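Local coordinates for sulfate transporter 4.1, chloroplastic (Arabidopsis thaliana, PDB 7LHV), which cotransports sulfate with protons across the membrane and may help to regulate sulfate assimilation, at residues W199-I204 and V343-S348. Sequence-based numbering, arbitrary orientation.
Sequences WLIRFI and VAILES. With LBN (1-palmitoyl-2-oleoyl-sn-glycero-3-phosphocholine), chain E; S1P ((2S,3R,4E)-2-amino-3-hydroxyoctadec-4-en-1-yl dihydrogen phosphate), chain G.
L346, on helix 330-358, reaches across to the turn 201-204, and its branches divide the work. Its CB leads to CG, which meets CG2 of I201 at 3.8 Å. From there CD1 of L346 runs on to CD1 of I204 at 3.9 Å and also touches CG2 of I201, while CD2 settles beside the backbone, 3.7 Å from O of I201 and close to CA of R202. That same carbonyl O of I201 accepts the hydrogen bond from N of I204 that closes a type I beta turn, so the leucine packs against the turn itself. One helical position earlier, I345 crosses I201 at about a right angle, its CG2 4.0 Å from CB of I201. With CG anti to the carbonyl carbon (chi1 -56°) and the chain extended from CG to NE, R202 carries its guanidinium over to I345. CG2 of I345 lies over one face, toward the rim, and NH1 of R202 comes within 2.7 Å of O of I345. The 3-10 turn at 199-200, just before the beta turn, meets lipid: NE1 of W199 donates a hydrogen bond to O1 of the phosphatidylcholine (3.1 Å), and the ring sits edge-to-face with H494 of the second subunit. L200 CD2 touches the sphingosine phosphate chain. This is a helix-connecting loop of the SLC26 transmembrane domain, lying between helix 330-358 and a subunit interface where lipids are bound.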
ATOM      1  N   TRP A 199      -1.204  12.518  -4.635  1.00 56.06           N
ATOM      2  CA  TRP A 199      -0.770  11.345  -5.383  1.00 56.06           C
ATOM      3  C   TRP A 199      -0.840  10.066  -4.560  1.00 56.06           C
ATOM      4  O   TRP A 199      -0.776   8.975  -5.133  1.00 56.06           O
ATOM      5  CB  TRP A 199       0.654  11.548  -5.900  1.00 56.06           C
ATOM      6  CG  TRP A 199       1.613  11.973  -4.840  1.00 56.06           C
ATOM      7  CD1 TRP A 199       1.949  13.250  -4.507  1.00 56.06           C
ATOM      8  CD2 TRP A 199       2.346  11.122  -3.956  1.00 56.06           C
ATOM      9  NE1 TRP A 199       2.852  13.247  -3.475  1.00 56.06           N
ATOM     10  CE2 TRP A 199       3.112  11.952  -3.119  1.00 56.06           C
ATOM     11  CE3 TRP A 199       2.431   9.737  -3.793  1.00 56.06           C
ATOM     12  CZ2 TRP A 199       3.951  11.444  -2.133  1.00 56.06           C
ATOM     13  CZ3 TRP A 199       3.264   9.236  -2.816  1.00 56.06           C
ATOM     14  CH2 TRP A 199       4.013  10.086  -1.999  1.00 56.06           C
ATOM     15  N   LEU A 200      -0.969  10.171  -3.237  1.00 54.82           N
ATOM     16  CA  LEU A 200      -1.058   8.985  -2.393  1.00 54.82           C
ATOM     17  C   LEU A 200      -2.367   8.232  -2.568  1.00 54.82           C
ATOM     18  O   LEU A 200      -2.465   7.087  -2.117  1.00 54.82           O
ATOM     19  CB  LEU A 200      -0.895   9.371  -0.923  1.00 54.82           C
ATOM     20  CG  LEU A 200       0.514   9.298  -0.340  1.00 54.82           C
ATOM     21  CD1 LEU A 200       0.536   9.917   1.044  1.00 54.82           C
ATOM     22  CD2 LEU A 200       0.998   7.862  -0.295  1.00 54.82           C
ATOM     23  N   ILE A 201      -3.365   8.838  -3.205  1.00 54.29           N
ATOM     24  CA  ILE A 201      -4.666   8.215  -3.364  1.00 54.29           C
ATOM     25  C   ILE A 201      -4.937   7.803  -4.807  1.00 54.29           C
ATOM     26  O   ILE A 201      -5.657   6.824  -5.034  1.00 54.29           O
ATOM     27  CB  ILE A 201      -5.772   9.158  -2.844  1.00 54.29           C
ATOM     28  CG1 ILE A 201      -5.525   9.503  -1.379  1.00 54.29           C
ATOM     29  CG2 ILE A 201      -7.142   8.528  -2.976  1.00 54.29           C
ATOM     30  CD1 ILE A 201      -5.535   8.300  -0.470  1.00 54.29           C
ATOM     31  N   ARG A 202      -4.352   8.492  -5.787  1.00 53.93           N
ATOM     32  CA  ARG A 202      -4.655   8.254  -7.193  1.00 53.93           C
ATOM     33  C   ARG A 202      -4.137   6.920  -7.711  1.00 53.93           C
ATOM     34  O   ARG A 202      -4.246   6.670  -8.916  1.00 53.93           O
ATOM     35  CB  ARG A 202      -4.093   9.395  -8.042  1.00 53.93           C
ATOM     36  CG  ARG A 202      -4.582  10.765  -7.613  1.00 53.93           C
ATOM     37  CD  ARG A 202      -4.047  11.861  -8.519  1.00 53.93           C
ATOM     38  NE  ARG A 202      -3.970  13.140  -7.826  1.00 53.93           N
ATOM     39  CZ  ARG A 202      -5.016  13.904  -7.539  1.00 53.93           C
ATOM     40  NH1 ARG A 202      -6.241  13.562  -7.903  1.00 53.93           N
ATOM     41  NH2 ARG A 202      -4.829  15.038  -6.874  1.00 53.93           N
ATOM     42  N   PHE A 203      -3.576   6.064  -6.859  1.00 48.71           N
ATOM     43  CA  PHE A 203      -3.214   4.721  -7.287  1.00 48.71           C
ATOM     44  C   PHE A 203      -4.415   3.793  -7.384  1.00 48.71           C
ATOM     45  O   PHE A 203      -4.280   2.688  -7.917  1.00 48.71           O
ATOM     46  CB  PHE A 203      -2.173   4.120  -6.335  1.00 48.71           C
ATOM     47  CG  PHE A 203      -2.739   3.674  -5.017  1.00 48.71           C
ATOM     48  CD1 PHE A 203      -2.826   4.552  -3.955  1.00 48.71           C
ATOM     49  CD2 PHE A 203      -3.183   2.375  -4.838  1.00 48.71           C
ATOM     50  CE1 PHE A 203      -3.346   4.148  -2.745  1.00 48.71           C
ATOM     51  CE2 PHE A 203      -3.706   1.971  -3.634  1.00 48.71           C
ATOM     52  CZ  PHE A 203      -3.786   2.858  -2.585  1.00 48.71           C
ATOM     53  N   ILE A 204      -5.575   4.207  -6.876  1.00 50.22           N
ATOM     54  CA  ILE A 204      -6.754   3.349  -6.889  1.00 50.22           C
ATOM     55  C   ILE A 204      -7.281   3.238  -8.312  1.00 50.22           C
ATOM     56  O   ILE A 204      -7.474   4.249  -9.000  1.00 50.22           O
ATOM     57  CB  ILE A 204      -7.822   3.891  -5.932  1.00 50.22           C
ATOM     58  CG1 ILE A 204      -7.250   4.003  -4.521  1.00 50.22           C
ATOM     59  CG2 ILE A 204      -9.040   2.995  -5.935  1.00 50.22           C
ATOM     60  CD1 ILE A 204      -8.133   4.748  -3.561  1.00 50.22           C
ATOM     61  N   VAL A 343     -12.740  10.972  -2.071  1.00 51.76           N
ATOM     62  CA  VAL A 343     -13.626  11.180  -3.211  1.00 51.76           C
ATOM     63  C   VAL A 343     -13.241  12.458  -3.942  1.00 51.76           C
ATOM     64  O   VAL A 343     -13.071  12.466  -5.169  1.00 51.76           O
ATOM     65  CB  VAL A 343     -15.092  11.212  -2.749  1.00 51.76           C
ATOM     66  CG1 VAL A 343     -15.982  11.759  -3.846  1.00 51.76           C
ATOM     67  CG2 VAL A 343     -15.544   9.823  -2.334  1.00 51.76           C
ATOM     68  N   ALA A 344     -13.044  13.545  -3.194  1.00 50.72           N
ATOM     69  CA  ALA A 344     -12.668  14.804  -3.820  1.00 50.72           C
ATOM     70  C   ALA A 344     -11.343  14.687  -4.555  1.00 50.72           C
ATOM     71  O   ALA A 344     -11.145  15.344  -5.581  1.00 50.72           O
ATOM     72  CB  ALA A 344     -12.595  15.913  -2.775  1.00 50.72           C
ATOM     73  N   ILE A 345     -10.424  13.863  -4.049  1.00 51.35           N
ATOM     74  CA  ILE A 345      -9.161  13.667  -4.747  1.00 51.35           C
ATOM     75  C   ILE A 345      -9.378  12.866  -6.022  1.00 51.35           C
ATOM     76  O   ILE A 345      -8.738  13.119  -7.050  1.00 51.35           O
ATOM     77  CB  ILE A 345      -8.133  13.001  -3.818  1.00 51.35           C
ATOM     78  CG1 ILE A 345      -7.786  13.934  -2.661  1.00 51.35           C
ATOM     79  CG2 ILE A 345      -6.878  12.630  -4.580  1.00 51.35           C
ATOM     80  CD1 ILE A 345      -6.961  13.283  -1.587  1.00 51.35           C
ATOM     81  N   LEU A 346     -10.295  11.902  -5.987  1.00 52.24           N
ATOM     82  CA  LEU A 346     -10.423  10.963  -7.094  1.00 52.24           C
ATOM     83  C   LEU A 346     -11.435  11.415  -8.136  1.00 52.24           C
ATOM     84  O   LEU A 346     -11.214  11.215  -9.335  1.00 52.24           O
ATOM     85  CB  LEU A 346     -10.806   9.582  -6.561  1.00 52.24           C
ATOM     86  CG  LEU A 346      -9.718   8.858  -5.770  1.00 52.24           C
ATOM     87  CD1 LEU A 346     -10.259   7.570  -5.184  1.00 52.24           C
ATOM     88  CD2 LEU A 346      -8.510   8.583  -6.642  1.00 52.24           C
ATOM     89  N   GLU A 347     -12.542  12.021  -7.711  1.00 55.18           N
ATOM     90  CA  GLU A 347     -13.619  12.385  -8.625  1.00 55.18           C
ATOM     91  C   GLU A 347     -13.605  13.865  -8.992  1.00 55.18           C
ATOM     92  O   GLU A 347     -13.529  14.208 -10.174  1.00 55.18           O
ATOM     93  CB  GLU A 347     -14.970  11.995  -8.017  1.00 55.18           C
ATOM     94  CG  GLU A 347     -15.168  10.499  -7.891  1.00 55.18           C
ATOM     95  CD  GLU A 347     -16.501  10.141  -7.270  1.00 55.18           C
ATOM     96  OE1 GLU A 347     -17.217  11.061  -6.825  1.00 55.18           O
ATOM     97  OE2 GLU A 347     -16.832   8.939  -7.229  1.00 55.18           O
ATOM     98  N   SER A 348     -13.679  14.752  -7.996  1.00 52.65           N
ATOM     99  CA  SER A 348     -13.790  16.181  -8.282  1.00 52.65           C
ATOM    100  C   SER A 348     -12.562  16.703  -9.016  1.00 52.65           C
ATOM    101  O   SER A 348     -12.683  17.466  -9.985  1.00 52.65           O
ATOM    102  CB  SER A 348     -14.006  16.957  -6.986  1.00 52.65           C
ATOM    103  OG  SER A 348     -13.793  18.342  -7.185  1.00 52.65           O
TER
HETATM  104  C1  LBN E1003       5.693  15.360  -1.619  1.00 20.00           C
HETATM  105  P1  LBN E1003       5.543  15.809  -4.220  1.00 20.00           P
HETATM  106  C2  LBN E1003       5.433  16.420  -0.579  1.00 20.00           C
HETATM  107  C3  LBN E1003       6.441  16.394   0.543  1.00 20.00           C
HETATM  108  C5  LBN E1003       2.570  23.819   5.095  1.00 20.00           C
HETATM  109  O1  LBN E1003       4.879  15.532  -2.795  1.00 20.00           O
HETATM  110  O2  LBN E1003       6.201  14.588  -4.739  1.00 20.00           O
HETATM  111  O3  LBN E1003       6.336  17.046  -4.084  1.00 20.00           O
HETATM  112  O4  LBN E1003       4.372  16.184  -5.232  1.00 20.00           O
HETATM  113  C25 LBN E1003       5.566  16.334   2.729  1.00 20.00           C
HETATM  114  O5  LBN E1003       5.980  17.090   1.725  1.00 20.00           O
HETATM  115  C26 LBN E1003       6.013  16.840   4.057  1.00 20.00           C
HETATM  116  O6  LBN E1003       4.918  15.355   2.581  1.00 20.00           O
HETATM  117  C27 LBN E1003       5.005  16.530   5.153  1.00 20.00           C
HETATM  118  C28 LBN E1003       5.053  15.111   5.685  1.00 20.00           C
HETATM  119  C29 LBN E1003       3.691  14.576   6.078  1.00 20.00           C
HETATM  120  C30 LBN E1003       3.716  13.584   7.226  1.00 20.00           C
HETATM  121  C31 LBN E1003       2.450  12.758   7.344  1.00 20.00           C
HETATM  122  C34 LBN E1003       6.265  18.672  -1.048  1.00 20.00           C
HETATM  123  O7  LBN E1003       5.332  17.728  -1.230  1.00 20.00           O
HETATM  124  C35 LBN E1003       5.751  19.796  -0.201  1.00 20.00           C
HETATM  125  O8  LBN E1003       7.337  18.668  -1.588  1.00 20.00           O
HETATM  126  C36 LBN E1003       6.220  21.141  -0.717  1.00 20.00           C
HETATM  127  C37 LBN E1003       5.651  22.295   0.052  1.00 20.00           C
HETATM  128  C38 LBN E1003       4.950  21.874   1.301  1.00 20.00           C
HETATM  129  C39 LBN E1003       4.931  22.951   2.350  1.00 20.00           C
HETATM  130  C40 LBN E1003       4.268  24.227   1.900  1.00 20.00           C
HETATM  131  C41 LBN E1003       3.496  24.885   3.024  1.00 20.00           C
HETATM  132  C42 LBN E1003       3.565  24.069   4.269  1.00 20.00           C
HETATM  133  C1  S1P G1001       7.556  12.840   0.856  1.00 66.34           C
HETATM  134  O1  S1P G1001       7.592  12.747  -0.582  1.00 66.34           O
HETATM  135  C2  S1P G1001       7.430  11.391   1.255  1.00 66.34           C
HETATM  136  N2  S1P G1001       7.052  10.610   0.080  1.00 66.34           N
HETATM  137  C3  S1P G1001       6.348  11.104   2.296  1.00 66.34           C
HETATM  138  O3  S1P G1001       5.679   9.948   1.806  1.00 66.34           O
HETATM  139  C4  S1P G1001       5.373  12.219   2.467  1.00 66.34           C
HETATM  140  C5  S1P G1001       4.407  12.252   3.363  1.00 66.34           C
HETATM  141  C6  S1P G1001       4.024  11.256   4.400  1.00 66.34           C
HETATM  142  C7  S1P G1001       3.145  10.120   3.923  1.00 66.34           C
HETATM  143  C8  S1P G1001       3.516   8.811   4.561  1.00 66.34           C
HETATM  144  C9  S1P G1001       2.365   8.100   5.228  1.00 66.34           C
HETATM  145  C10 S1P G1001       1.522   7.295   4.270  1.00 66.34           C
HETATM  146  C11 S1P G1001       0.496   6.410   4.937  1.00 66.34           C
HETATM  147  C12 S1P G1001      -0.120   5.385   4.007  1.00 66.34           C
HETATM  148  C13 S1P G1001       0.508   5.346   2.641  1.00 66.34           C
HETATM  149  C14 S1P G1001      -0.395   4.807   1.563  1.00 66.34           C
HETATM  150  C15 S1P G1001      -1.676   4.206   2.080  1.00 66.34           C
HETATM  151  C16 S1P G1001      -2.923   4.671   1.350  1.00 66.34           C
HETATM  152  P22 S1P G1001       8.885  12.659  -1.508  1.00 66.34           P
HETATM  153  O23 S1P G1001      10.036  13.324  -0.790  1.00 66.34           O
HETATM  154  O24 S1P G1001       9.199  11.203  -1.647  1.00 66.34           O
HETATM  155  O25 S1P G1001       8.592  13.272  -2.792  1.00 66.34           O